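Local coordinates for protein arylmalonate decarboxylase (Bordetella bronchiseptica, PDB 3IXL) that catalyses the decarboxylation of 2-aryl-2-methylmalonates to 2-arylpropionates and carbon dioxide, here holding 2-phenylacetic acid in its pocket, at residues Glu46-Val51 and Thr75-Tyr80; Ile12-Ala17 and Leu38-Val43; Arg119-Thr124 and Asp182-Ser187; Leu191-Ala196 and Val208-Pro213. The protein carries 2 engineered substitutions. All blocks are in the same frame, centred on the assembly; numbering follows the deposited sequence.

Overall arrangement
From the N terminus, interaction 2 comes first: strand 8-13 runs into the turn 14-17, and the chain returns through helix 23-27 and strand 33-37 to lay 38-43 beside it. Interaction 1 follows in series, helix 45-51 meeting helix 75-79 after strand 67-72 has been laid down. These two touch, Leu38 against Leu77 and Val43 against Tyr48, and both reach the phenylacetate. Interaction 3 pairs two strands of the second parallel sheet, and interaction 4 closes the loop around helix 196-204. No loop nests or crosses another. Strand 183-187 binds strand 208-210, joining interactions 3 and 4, while Thr75 and Ser211 link interactions 1 and 4.

Interaction 1: Glu46-Val51 and Thr75-Tyr80; sequences EGYDAV and TSLSFY. With PAC (2-phenylacetic acid), chain C.
Tyr48 turns CG away from its carbonyl carbon (chi1 -48°), and Tyr80 tucks CG between its backbone N and carbonyl carbon (chi1 81°); these torsions let the two side chains run antiparallel, so that the Tyr48 edge comes over the Tyr80 ring. The contact is a crossing of two short helices, helix 45-51 and helix 75-79, beside the ligand pocket of this aspartate/glutamate racemase-like fold. The rings form an edge-to-face pair, the edge of Tyr48 aimed at the face of Tyr80, with CD2 of Tyr48 3.4 Å from CG of Tyr80. The planes are inclined at 57°, well short of a perpendicular T. CB of Tyr48 adds a CH-pi contact over the Tyr80 ring, 3.7 Å from its centroid. Beyond the ring, the Tyr80 hydroxyl donates to OD1 of Asp49 over 2.8 Å, meeting that oxygen nearly along its C-O axis and tying the far end of the ring to helix 45-51. CD1 of Leu77 also packs on CB of Tyr48, at 3.5 Å, and CG2 of Val51 touches the same methyl. Helix 75-79 grips the ligand: the backbone N and OG1 of Thr75 both donate to O1 of the phenylacetate, and the backbone N and OG of Ser76 both donate to O2. These four bonds, joined by others from Tyr126 and Gly189, hold the ligand near the N-terminal side of the helical turns, where the helix dipole would probably help to stabilise its charge. Ser76 OG lies 2.7 Å from O2 of the ligand and 2.6 Å from OH of Tyr48.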
loop_
_atom_site.group_PDB
_atom_site.type_symbol
_atom_site.label_atom_id
_atom_site.label_comp_id
_atom_site.label_asym_id
_atom_site.label_seq_id
_atom_site.Cartn_x
_atom_site.Cartn_y
_atom_site.Cartn_z
ATOM N N GLU A 46 -9.567 10.089 12.675
ATOM C CA GLU A 46 -10.910 10.672 12.598
ATOM C C GLU A 46 -11.505 10.474 11.205
ATOM O O GLU A 46 -12.691 10.144 11.064
ATOM C CB GLU A 46 -10.893 12.153 12.993
ATOM C CG GLU A 46 -10.147 12.438 14.299
ATOM C CD GLU A 46 -8.681 12.819 14.079
ATOM O OE1 GLU A 46 -7.795 11.926 14.128
ATOM O OE2 GLU A 46 -8.423 14.024 13.854
ATOM N N GLY A 47 -10.679 10.648 10.174
ATOM C CA GLY A 47 -11.118 10.396 8.809
ATOM C C GLY A 47 -11.442 8.928 8.582
ATOM O O GLY A 47 -12.477 8.595 7.999
ATOM N N TYR A 48 -10.564 8.044 9.047
ATOM C CA TYR A 48 -10.790 6.609 8.869
ATOM C C TYR A 48 -12.098 6.170 9.513
ATOM O O TYR A 48 -12.855 5.399 8.922
ATOM C CB TYR A 48 -9.645 5.765 9.442
ATOM C CG TYR A 48 -8.256 6.206 9.039
ATOM C CD1 TYR A 48 -7.981 6.662 7.746
ATOM C CD2 TYR A 48 -7.214 6.161 9.963
ATOM C CE1 TYR A 48 -6.689 7.083 7.398
ATOM C CE2 TYR A 48 -5.938 6.583 9.635
ATOM C CZ TYR A 48 -5.684 7.049 8.355
ATOM O OH TYR A 48 -4.408 7.466 8.051
ATOM N N ASP A 49 -12.361 6.667 10.722
ATOM C CA ASP A 49 -13.550 6.251 11.455
ATOM C C ASP A 49 -14.828 6.553 10.666
ATOM O O ASP A 49 -15.820 5.830 10.796
ATOM C CB ASP A 49 -13.596 6.938 12.819
ATOM C CG ASP A 49 -12.652 6.312 13.836
ATOM O OD1 ASP A 49 -12.043 5.247 13.576
ATOM O OD2 ASP A 49 -12.530 6.906 14.929
ATOM N N ALA A 50 -14.796 7.602 9.845
ATOM C CA ALA A 50 -15.982 8.020 9.087
ATOM C C ALA A 50 -16.302 7.149 7.865
ATOM O O ALA A 50 -17.414 7.213 7.336
ATOM C CB ALA A 50 -15.879 9.479 8.680
ATOM N N VAL A 51 -15.338 6.349 7.408
ATOM C CA VAL A 51 -15.553 5.508 6.220
ATOM C C VAL A 51 -15.295 4.019 6.433
ATOM O O VAL A 51 -15.696 3.201 5.597
ATOM C CB VAL A 51 -14.726 5.981 4.986
ATOM C CG1 VAL A 51 -15.153 7.375 4.559
ATOM C CG2 VAL A 51 -13.217 5.895 5.250
ATOM N N THR A 75 -3.241 1.851 3.097
ATOM C CA THR A 75 -2.368 1.274 4.111
ATOM C C THR A 75 -2.895 1.654 5.489
ATOM O O THR A 75 -3.171 0.787 6.328
ATOM C CB THR A 75 -0.903 1.770 3.956
ATOM O OG1 THR A 75 -0.634 2.139 2.592
ATOM C CG2 THR A 75 0.078 0.692 4.406
ATOM N N SER A 76 -3.065 2.953 5.711
ATOM C CA SER A 76 -3.407 3.427 7.045
ATOM C C SER A 76 -4.816 3.042 7.498
ATOM O O SER A 76 -5.031 2.759 8.675
ATOM C CB SER A 76 -3.111 4.925 7.198
ATOM O OG SER A 76 -3.792 5.690 6.224
ATOM N N LEU A 77 -5.765 2.995 6.569
ATOM C CA LEU A 77 -7.115 2.541 6.906
ATOM C C LEU A 77 -7.071 1.108 7.421
ATOM O O LEU A 77 -7.895 0.714 8.256
ATOM C CB LEU A 77 -8.010 2.622 5.669
ATOM C CG LEU A 77 -9.520 2.648 5.683
ATOM C CD1 LEU A 77 -10.077 3.544 6.766
ATOM C CD2 LEU A 77 -9.893 3.210 4.337
ATOM N N SER A 78 -6.104 0.329 6.926
ATOM C CA SER A 78 -5.967 -1.066 7.326
ATOM C C SER A 78 -5.010 -1.340 8.501
ATOM O O SER A 78 -5.144 -2.381 9.141
ATOM C CB SER A 78 -5.678 -1.975 6.122
ATOM O OG SER A 78 -4.533 -1.570 5.384
ATOM N N PHE A 79 -4.105 -0.408 8.818
ATOM C CA PHE A 79 -3.204 -0.604 9.971
ATOM C C PHE A 79 -3.519 0.216 11.224
ATOM O O PHE A 79 -2.938 -0.061 12.282
ATOM C CB PHE A 79 -1.696 -0.512 9.594
ATOM C CG PHE A 79 -1.183 0.893 9.279
ATOM C CD1 PHE A 79 -1.199 1.917 10.239
ATOM C CD2 PHE A 79 -0.631 1.164 8.032
ATOM C CE1 PHE A 79 -0.723 3.192 9.937
ATOM C CE2 PHE A 79 -0.136 2.427 7.716
ATOM C CZ PHE A 79 -0.179 3.446 8.668
ATOM N N TYR A 80 -4.408 1.209 11.128
ATOM C CA TYR A 80 -4.518 2.181 12.228
ATOM C C TYR A 80 -5.017 1.625 13.551
ATOM O O TYR A 80 -4.854 2.263 14.591
ATOM C CB TYR A 80 -5.309 3.431 11.844
ATOM C CG TYR A 80 -6.832 3.351 11.867
ATOM C CD1 TYR A 80 -7.536 2.607 10.915
ATOM C CD2 TYR A 80 -7.571 4.100 12.789
ATOM C CE1 TYR A 80 -8.926 2.581 10.910
ATOM C CE2 TYR A 80 -8.964 4.092 12.780
ATOM C CZ TYR A 80 -9.636 3.324 11.842
ATOM O OH TYR A 80 -11.021 3.321 11.816
HETATM C C1 PAC C . -2.565 5.253 2.877
HETATM C C2 PAC C . -3.432 6.449 2.533
HETATM C "C1'" PAC C . -3.923 6.673 1.117
HETATM C "C2'" PAC C . -4.163 8.003 0.759
HETATM C "C3'" PAC C . -4.627 8.329 -0.514
HETATM C "C4'" PAC C . -4.861 7.317 -1.439
HETATM C "C5'" PAC C . -4.621 5.981 -1.092
HETATM C "C6'" PAC C . -4.161 5.650 0.187
HETATM O O1 PAC C . -2.169 4.420 2.014
HETATM O O2 PAC C . -2.259 5.151 4.099
#

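Interaction 2: Ile12-Ala17 and Leu38-Val43; sequences IVPPAA and LGLGSV. With PAC (2-phenylacetic acid), chain C; SO4 (sulfate ion), chain B.
Leu38 NH donates to the carbonyl O of Val13 over 2.9 Å, continuing the pairing of neighbouring parallel strands 8-13 and 33-37 into the loops that leave their C-terminal ends. One step on, the carbonyl O of Pro14 is gripped twice: by the N of Leu40 at 2.8 Å, tilted 27° from the carbonyl plane, and weakly by the N of Gly39. On the tight side these backbone bonds are backed by apolar packing. With its CG2 anti to the backbone N, Ile12 brings this methyl within 3.7 Å of CG of Leu38, the two side chains meeting at a slant; helix 55-64 packs on both. CB of Pro14 sits 3.8 Å from CD2 of Leu40, and CG on the Pro14 ring comes within 3.4 Å of C5' of the phenylacetate, making this turn part of the wall around the ligand's aromatic ring. The other side is looser and more exposed. There Ala16 meets Gly39 chiefly through backbone atoms, and a water takes the N-H of Ala16 and donates to the carbonyl O of Leu40. Farther along, a sulfate that was probably picked up on crystallisation accepts at O2 a hydrogen bond from OG of Ser42 over 3.0 Å.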
loop_
_atom_site.group_PDB
_atom_site.type_symbol
_atom_site.label_atom_id
_atom_site.label_comp_id
_atom_site.label_asym_id
_atom_site.label_seq_id
_atom_site.Cartn_x
_atom_site.Cartn_y
_atom_site.Cartn_z
ATOM N N ILE A 12 -10.802 -1.165 -3.472
ATOM C CA ILE A 12 -11.506 -0.175 -2.669
ATOM C C ILE A 12 -10.506 0.943 -2.384
ATOM O O ILE A 12 -9.443 0.687 -1.806
ATOM C CB ILE A 12 -12.034 -0.783 -1.354
ATOM C CG1 ILE A 12 -12.944 -1.987 -1.632
ATOM C CG2 ILE A 12 -12.789 0.282 -0.553
ATOM C CD1 ILE A 12 -13.254 -2.804 -0.391
ATOM N N VAL A 13 -10.819 2.164 -2.824
ATOM C CA VAL A 13 -9.857 3.274 -2.779
ATOM C C VAL A 13 -10.378 4.439 -1.934
ATOM O O VAL A 13 -11.583 4.628 -1.847
ATOM C CB VAL A 13 -9.482 3.756 -4.212
ATOM C CG1 VAL A 13 -8.854 2.619 -5.024
ATOM C CG2 VAL A 13 -10.697 4.331 -4.956
ATOM N N PRO A 14 -9.487 5.190 -1.266
ATOM C CA PRO A 14 -9.964 6.342 -0.479
ATOM C C PRO A 14 -10.791 7.453 -1.178
ATOM O O PRO A 14 -11.808 7.863 -0.610
ATOM C CB PRO A 14 -8.679 6.889 0.166
ATOM C CG PRO A 14 -7.782 5.667 0.244
ATOM C CD PRO A 14 -8.047 4.941 -1.052
ATOM N N PRO A 15 -10.384 7.944 -2.369
ATOM C CA PRO A 15 -11.134 9.100 -2.895
ATOM C C PRO A 15 -12.564 8.761 -3.309
ATOM O O PRO A 15 -12.834 7.643 -3.742
ATOM C CB PRO A 15 -10.308 9.532 -4.114
ATOM C CG PRO A 15 -8.952 8.883 -3.922
ATOM C CD PRO A 15 -9.280 7.572 -3.273
ATOM N N ALA A 16 -13.469 9.731 -3.164
ATOM C CA ALA A 16 -14.881 9.548 -3.503
ATOM C C ALA A 16 -15.070 9.113 -4.949
ATOM O O ALA A 16 -15.949 8.303 -5.246
ATOM C CB ALA A 16 -15.661 10.835 -3.238
ATOM N N ALA A 17 -14.222 9.642 -5.829
ATOM C CA ALA A 17 -14.309 9.391 -7.264
ATOM C C ALA A 17 -14.159 7.912 -7.626
ATOM O O ALA A 17 -14.638 7.481 -8.678
ATOM C CB ALA A 17 -13.285 10.240 -8.011
ATOM N N LEU A 38 -14.333 5.264 -1.348
ATOM C CA LEU A 38 -14.854 5.438 0.006
ATOM C C LEU A 38 -15.308 6.848 0.326
ATOM O O LEU A 38 -16.222 7.023 1.129
ATOM C CB LEU A 38 -13.797 5.038 1.034
ATOM C CG LEU A 38 -13.414 3.565 1.032
ATOM C CD1 LEU A 38 -12.130 3.342 1.794
ATOM C CD2 LEU A 38 -14.525 2.761 1.671
ATOM N N GLY A 39 -14.650 7.845 -0.262
ATOM C CA GLY A 39 -14.874 9.235 0.118
ATOM C C GLY A 39 -14.173 9.647 1.398
ATOM O O GLY A 39 -14.715 10.434 2.176
ATOM N N LEU A 40 -12.966 9.129 1.626
ATOM C CA LEU A 40 -12.180 9.502 2.802
ATOM C C LEU A 40 -11.911 11.002 2.820
ATOM O O LEU A 40 -11.520 11.572 1.802
ATOM C CB LEU A 40 -10.848 8.732 2.811
ATOM C CG LEU A 40 -9.861 9.003 3.952
ATOM C CD1 LEU A 40 -10.435 8.518 5.284
ATOM C CD2 LEU A 40 -8.528 8.334 3.673
ATOM N N GLY A 41 -12.112 11.627 3.981
ATOM C CA GLY A 41 -11.981 13.080 4.109
ATOM C C GLY A 41 -10.601 13.603 4.475
ATOM O O GLY A 41 -10.233 14.719 4.104
ATOM N N SER A 42 -9.851 12.810 5.231
ATOM C CA SER A 42 -8.491 13.139 5.620
ATOM C C SER A 42 -7.789 11.848 6.004
ATOM O O SER A 42 -8.432 10.880 6.436
ATOM C CB SER A 42 -8.481 14.107 6.802
ATOM O OG SER A 42 -9.024 13.486 7.950
ATOM N N VAL A 43 -6.469 11.846 5.859
ATOM C CA VAL A 43 -5.659 10.685 6.194
ATOM C C VAL A 43 -5.311 10.805 7.683
ATOM O O VAL A 43 -4.188 11.109 8.062
ATOM C CB VAL A 43 -4.423 10.570 5.252
ATOM C CG1 VAL A 43 -3.670 9.280 5.502
ATOM C CG2 VAL A 43 -4.863 10.671 3.774
HETATM C C1 PAC C . -2.565 5.253 2.877
HETATM C C2 PAC C . -3.432 6.449 2.533
HETATM C "C1'" PAC C . -3.923 6.673 1.117
HETATM C "C2'" PAC C . -4.163 8.003 0.759
HETATM C "C3'" PAC C . -4.627 8.329 -0.514
HETATM C "C4'" PAC C . -4.861 7.317 -1.439
HETATM C "C5'" PAC C . -4.621 5.981 -1.092
HETATM C "C6'" PAC C . -4.161 5.650 0.187
HETATM O O1 PAC C . -2.169 4.420 2.014
HETATM O O2 PAC C . -2.259 5.151 4.099
HETATM S S SO4 B . -11.038 17.134 8.474
HETATM O O1 SO4 B . -10.249 17.641 7.349
HETATM O O2 SO4 B . -10.977 15.675 8.479
HETATM O O3 SO4 B . -10.487 17.641 9.730
HETATM O O4 SO4 B . -12.424 17.583 8.338
HETATM O O HOH W 1 -12.621 11.676 -0.950
#

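Interaction 3: Arg119-Thr124 and Asp182-Ser187; sequences RVALAT and DGILLS
Strands 119-124 and 183-187 are adjacent parallel strands at the middle of the second four-stranded sheet, flanked by 144-145 and 208-210, and their ladder pairs Val120 with Gly183 through to Thr124 with Ser187. Four strong backbone bonds run through it: Ala121 N to Gly183 O, Leu185 N to Ala121 O, Ala123 N to Leu185 O at 2.8 Å, and Ser187 N to Ala123 O. The axes of the two strands cross at -34°. On the sheet face of Val120, Leu122 and Leu185, CG2 of Val120 stands anti to its backbone N, which brings it across to CB of Leu185 at 3.7 Å. CD2 of Leu122 reaches the same CB from farther along the strand, at 4.1 Å; Leu134 of helix 128-140 covers Leu185 there. The opposite face carries small alanines against larger neighbours: CB of Ala123 lies 4.0 Å from CD1 of Leu186 and also touches CG2 of Ile184, beneath helix 164-176. At the C-terminal ends, CG2 of Thr124 approaches CB of Ser187, while the hydroxyls turn to other partners, Thr124 OG1 to Asn131 and Ser187 OG to Tyr126, a residue of the ligand pocket. At the N-terminal end the guanidinium of Arg119 forms a salt bridge with Asp180. That end is closed by Asp182, whose N donates to the carbonyl O of Arg119. Asp182 also turns its carboxylate to the backbone of Arg119: the N-H of Arg119 points almost straight at OD2 of Asp182, 2.9 Å away at 177°, arriving from above the carboxylate plane.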
loop_
_atom_site.group_PDB
_atom_site.type_symbol
_atom_site.label_atom_id
_atom_site.label_comp_id
_atom_site.label_asym_id
_atom_site.label_seq_id
_atom_site.Cartn_x
_atom_site.Cartn_y
_atom_site.Cartn_z
ATOM N N ARG A 119 14.492 -5.334 9.419
ATOM C CA ARG A 119 14.721 -4.000 9.956
ATOM C C ARG A 119 14.412 -3.004 8.857
ATOM O O ARG A 119 15.063 -3.001 7.815
ATOM C CB ARG A 119 16.168 -3.856 10.416
ATOM C CG ARG A 119 16.470 -4.643 11.670
ATOM C CD ARG A 119 17.948 -4.583 12.006
ATOM N NE ARG A 119 18.488 -3.224 11.937
ATOM C CZ ARG A 119 18.296 -2.292 12.866
ATOM N NH1 ARG A 119 17.574 -2.559 13.946
ATOM N NH2 ARG A 119 18.829 -1.088 12.715
ATOM N N VAL A 120 13.404 -2.165 9.099
ATOM C CA VAL A 120 12.811 -1.375 8.041
ATOM C C VAL A 120 12.769 0.105 8.394
ATOM O O VAL A 120 12.196 0.494 9.409
ATOM C CB VAL A 120 11.400 -1.926 7.669
ATOM C CG1 VAL A 120 10.436 -1.934 8.866
ATOM C CG2 VAL A 120 10.819 -1.174 6.461
ATOM N N ALA A 121 13.413 0.920 7.560
ATOM C CA ALA A 121 13.344 2.368 7.703
ATOM C C ALA A 121 12.013 2.831 7.115
ATOM O O ALA A 121 11.574 2.299 6.088
ATOM C CB ALA A 121 14.509 3.024 6.982
ATOM N N LEU A 122 11.389 3.820 7.752
ATOM C CA LEU A 122 10.078 4.310 7.312
ATOM C C LEU A 122 10.181 5.679 6.664
ATOM O O LEU A 122 10.724 6.619 7.253
ATOM C CB LEU A 122 9.119 4.400 8.503
ATOM C CG LEU A 122 8.957 3.174 9.407
ATOM C CD1 LEU A 122 7.947 3.424 10.541
ATOM C CD2 LEU A 122 8.578 1.942 8.596
ATOM N N ALA A 123 9.648 5.795 5.451
ATOM C CA ALA A 123 9.569 7.064 4.737
ATOM C C ALA A 123 8.096 7.209 4.425
ATOM O O ALA A 123 7.573 6.444 3.616
ATOM C CB ALA A 123 10.384 6.997 3.444
ATOM N N THR A 124 7.407 8.147 5.077
ATOM C CA THR A 124 5.942 8.171 4.956
ATOM C C THR A 124 5.402 9.548 4.619
ATOM O O THR A 124 6.105 10.559 4.758
ATOM C CB THR A 124 5.226 7.725 6.241
ATOM O OG1 THR A 124 5.071 8.863 7.102
ATOM C CG2 THR A 124 5.972 6.590 6.954
ATOM N N ASP A 182 17.554 -3.104 6.644
ATOM C CA ASP A 182 17.483 -4.061 5.532
ATOM C C ASP A 182 16.802 -3.473 4.304
ATOM O O ASP A 182 17.019 -3.938 3.192
ATOM C CB ASP A 182 16.700 -5.318 5.932
ATOM C CG ASP A 182 17.317 -6.076 7.082
ATOM O OD1 ASP A 182 18.565 -6.128 7.170
ATOM O OD2 ASP A 182 16.545 -6.649 7.881
ATOM N N GLY A 183 15.953 -2.473 4.517
ATOM C CA GLY A 183 15.161 -1.913 3.431
ATOM C C GLY A 183 14.321 -0.764 3.925
ATOM O O GLY A 183 14.419 -0.354 5.079
ATOM N N ILE A 184 13.494 -0.254 3.024
ATOM C CA ILE A 184 12.717 0.951 3.279
ATOM C C ILE A 184 11.254 0.691 2.938
ATOM O O ILE A 184 10.948 0.107 1.890
ATOM C CB ILE A 184 13.248 2.139 2.427
ATOM C CG1 ILE A 184 14.726 2.418 2.763
ATOM C CG2 ILE A 184 12.398 3.401 2.634
ATOM C CD1 ILE A 184 15.475 3.199 1.694
ATOM N N LEU A 185 10.366 1.121 3.830
ATOM C CA LEU A 185 8.943 1.174 3.521
ATOM C C LEU A 185 8.576 2.616 3.200
ATOM O O LEU A 185 8.721 3.501 4.039
ATOM C CB LEU A 185 8.094 0.654 4.686
ATOM C CG LEU A 185 6.578 0.815 4.531
ATOM C CD1 LEU A 185 6.061 0.021 3.334
ATOM C CD2 LEU A 185 5.876 0.368 5.815
ATOM N N LEU A 186 8.126 2.842 1.971
ATOM C CA LEU A 186 7.618 4.130 1.534
ATOM C C LEU A 186 6.094 4.038 1.611
ATOM O O LEU A 186 5.438 3.404 0.773
ATOM C CB LEU A 186 8.120 4.439 0.122
ATOM C CG LEU A 186 7.679 5.720 -0.593
ATOM C CD1 LEU A 186 7.912 6.983 0.250
ATOM C CD2 LEU A 186 8.456 5.805 -1.902
ATOM N N SER A 187 5.535 4.644 2.654
ATOM C CA SER A 187 4.143 4.393 3.004
ATOM C C SER A 187 3.213 5.540 2.647
ATOM O O SER A 187 3.456 6.702 2.989
ATOM C CB SER A 187 3.999 4.019 4.484
ATOM O OG SER A 187 2.723 3.433 4.726
#

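Interaction 4: Leu191-Ala196 and Val208-Pro213; sequences LLTLDA and VVSSSP
Thr193 meets Ser210 through their hydroxyls, and its side chain can be followed outward from the loop that leads into helix 196-204. Its CB points toward segment 208-213 and lies 3.3 Å from OG of Ser210. The two branches then part. CG2, anti to the carbonyl carbon, still passes near that serine oxygen, whereas OG1, set between the backbone N and the carbonyl carbon (chi1 66°), is hydrogen-bonded to OG of Ser210 over 2.7 Å; either hydroxyl could be the donor. Ser210 extends OG anti to its own backbone N (chi1 179°), which carries the oxygen across to the loop. OG1 of Thr193 also faces the pyrrolidine ring of Pro213, with CG of that ring 3.5 Å away, so the hydroxyl has a polar and an apolar neighbour roughly at right angles. Leu194 continues the apolar part: its CD2 branch packs against CG of Pro213 at 3.7 Å, the two side chains lying antiparallel. Farther up the loop, the carbonyl O of Leu191 approaches CB of Ser212 at 4.5 Å, a loose brush. Within the beta-alpha-beta crossover 183-187, 196-204, 208-210, the contact ties the loop entering the helix to the C-terminal end of the second strand and the start of helix 211-222. Leu186 of strand 183-187 lies against both Thr193 and Ser210, Ile197 of helix 196-204 packs on Ser210 and Pro213, and helix 23-27 covers Leu194 and Pro213 through Asp23.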
loop_
_atom_site.group_PDB
_atom_site.type_symbol
_atom_site.label_atom_id
_atom_site.label_comp_id
_atom_site.label_asym_id
_atom_site.label_seq_id
_atom_site.Cartn_x
_atom_site.Cartn_y
_atom_site.Cartn_z
ATOM N N LEU A 191 0.740 8.483 -2.752
ATOM C CA LEU A 191 1.969 8.972 -3.358
ATOM C C LEU A 191 2.201 8.325 -4.711
ATOM O O LEU A 191 1.868 7.153 -4.918
ATOM C CB LEU A 191 3.152 8.664 -2.439
ATOM C CG LEU A 191 3.130 9.312 -1.051
ATOM C CD1 LEU A 191 4.243 8.741 -0.190
ATOM C CD2 LEU A 191 3.244 10.826 -1.159
ATOM N N LEU A 192 2.779 9.098 -5.625
ATOM C CA LEU A 192 3.160 8.596 -6.941
ATOM C C LEU A 192 4.649 8.303 -6.910
ATOM O O LEU A 192 5.486 9.189 -7.071
ATOM C CB LEU A 192 2.775 9.596 -8.043
ATOM C CG LEU A 192 1.261 9.782 -8.193
ATOM C CD1 LEU A 192 0.918 11.045 -8.976
ATOM C CD2 LEU A 192 0.612 8.553 -8.832
ATOM N N THR A 193 4.962 7.033 -6.688
ATOM C CA THR A 193 6.298 6.607 -6.292
ATOM C C THR A 193 7.062 5.800 -7.336
ATOM O O THR A 193 8.203 5.419 -7.086
ATOM C CB THR A 193 6.234 5.718 -5.030
ATOM O OG1 THR A 193 5.549 4.492 -5.333
ATOM C CG2 THR A 193 5.513 6.440 -3.891
ATOM N N LEU A 194 6.441 5.514 -8.482
ATOM C CA LEU A 194 7.048 4.554 -9.411
ATOM C C LEU A 194 8.424 4.952 -9.943
ATOM O O LEU A 194 9.267 4.084 -10.169
ATOM C CB LEU A 194 6.094 4.208 -10.566
ATOM C CG LEU A 194 4.912 3.291 -10.224
ATOM C CD1 LEU A 194 4.043 3.105 -11.447
ATOM C CD2 LEU A 194 5.372 1.948 -9.707
ATOM N N ASP A 195 8.656 6.244 -10.153
ATOM C CA ASP A 195 9.968 6.691 -10.635
ATOM C C ASP A 195 10.974 6.827 -9.494
ATOM O O ASP A 195 12.186 6.761 -9.717
ATOM C CB ASP A 195 9.844 8.006 -11.404
ATOM C CG ASP A 195 9.147 7.843 -12.745
ATOM O OD1 ASP A 195 9.176 6.736 -13.318
ATOM O OD2 ASP A 195 8.579 8.837 -13.232
ATOM N N ALA A 196 10.474 6.976 -8.269
ATOM C CA ALA A 196 11.350 7.095 -7.098
ATOM C C ALA A 196 12.001 5.777 -6.713
ATOM O O ALA A 196 13.189 5.740 -6.360
ATOM C CB ALA A 196 10.588 7.676 -5.908
ATOM N N VAL A 208 13.128 -1.203 -1.684
ATOM C CA VAL A 208 12.038 -0.334 -1.244
ATOM C C VAL A 208 10.705 -1.020 -1.505
ATOM O O VAL A 208 10.453 -1.514 -2.614
ATOM C CB VAL A 208 12.028 1.012 -2.007
ATOM C CG1 VAL A 208 10.853 1.887 -1.565
ATOM C CG2 VAL A 208 13.339 1.741 -1.798
ATOM N N VAL A 209 9.852 -1.031 -0.490
ATOM C CA VAL A 209 8.465 -1.464 -0.660
ATOM C C VAL A 209 7.605 -0.219 -0.534
ATOM O O VAL A 209 7.673 0.477 0.477
ATOM C CB VAL A 209 8.058 -2.540 0.373
ATOM C CG1 VAL A 209 6.561 -2.867 0.267
ATOM C CG2 VAL A 209 8.865 -3.815 0.150
ATOM N N SER A 210 6.819 0.063 -1.566
ATOM C CA SER A 210 5.997 1.266 -1.614
ATOM C C SER A 210 4.531 0.853 -1.601
ATOM O O SER A 210 4.153 -0.089 -2.301
ATOM C CB SER A 210 6.330 2.070 -2.872
ATOM O OG SER A 210 5.528 3.229 -2.952
ATOM N N SER A 211 3.712 1.569 -0.832
ATOM C CA SER A 211 2.294 1.201 -0.633
ATOM C C SER A 211 1.502 0.879 -1.911
ATOM O O SER A 211 0.944 -0.214 -2.033
ATOM C CB SER A 211 1.556 2.313 0.124
ATOM O OG SER A 211 1.934 2.361 1.475
ATOM N N SER A 212 1.403 1.834 -2.826
ATOM C CA SER A 212 0.547 1.630 -3.998
ATOM C C SER A 212 1.058 0.481 -4.880
ATOM O O SER A 212 0.324 -0.462 -5.166
ATOM C CB SER A 212 0.359 2.929 -4.777
ATOM O OG SER A 212 -0.589 2.753 -5.807
ATOM N N PRO A 213 2.333 0.536 -5.306
ATOM C CA PRO A 213 2.849 -0.569 -6.111
ATOM C C PRO A 213 2.745 -1.925 -5.398
ATOM O O PRO A 213 2.360 -2.914 -6.024
ATOM C CB PRO A 213 4.305 -0.158 -6.370
ATOM C CG PRO A 213 4.262 1.347 -6.282
ATOM C CD PRO A 213 3.335 1.609 -5.147
#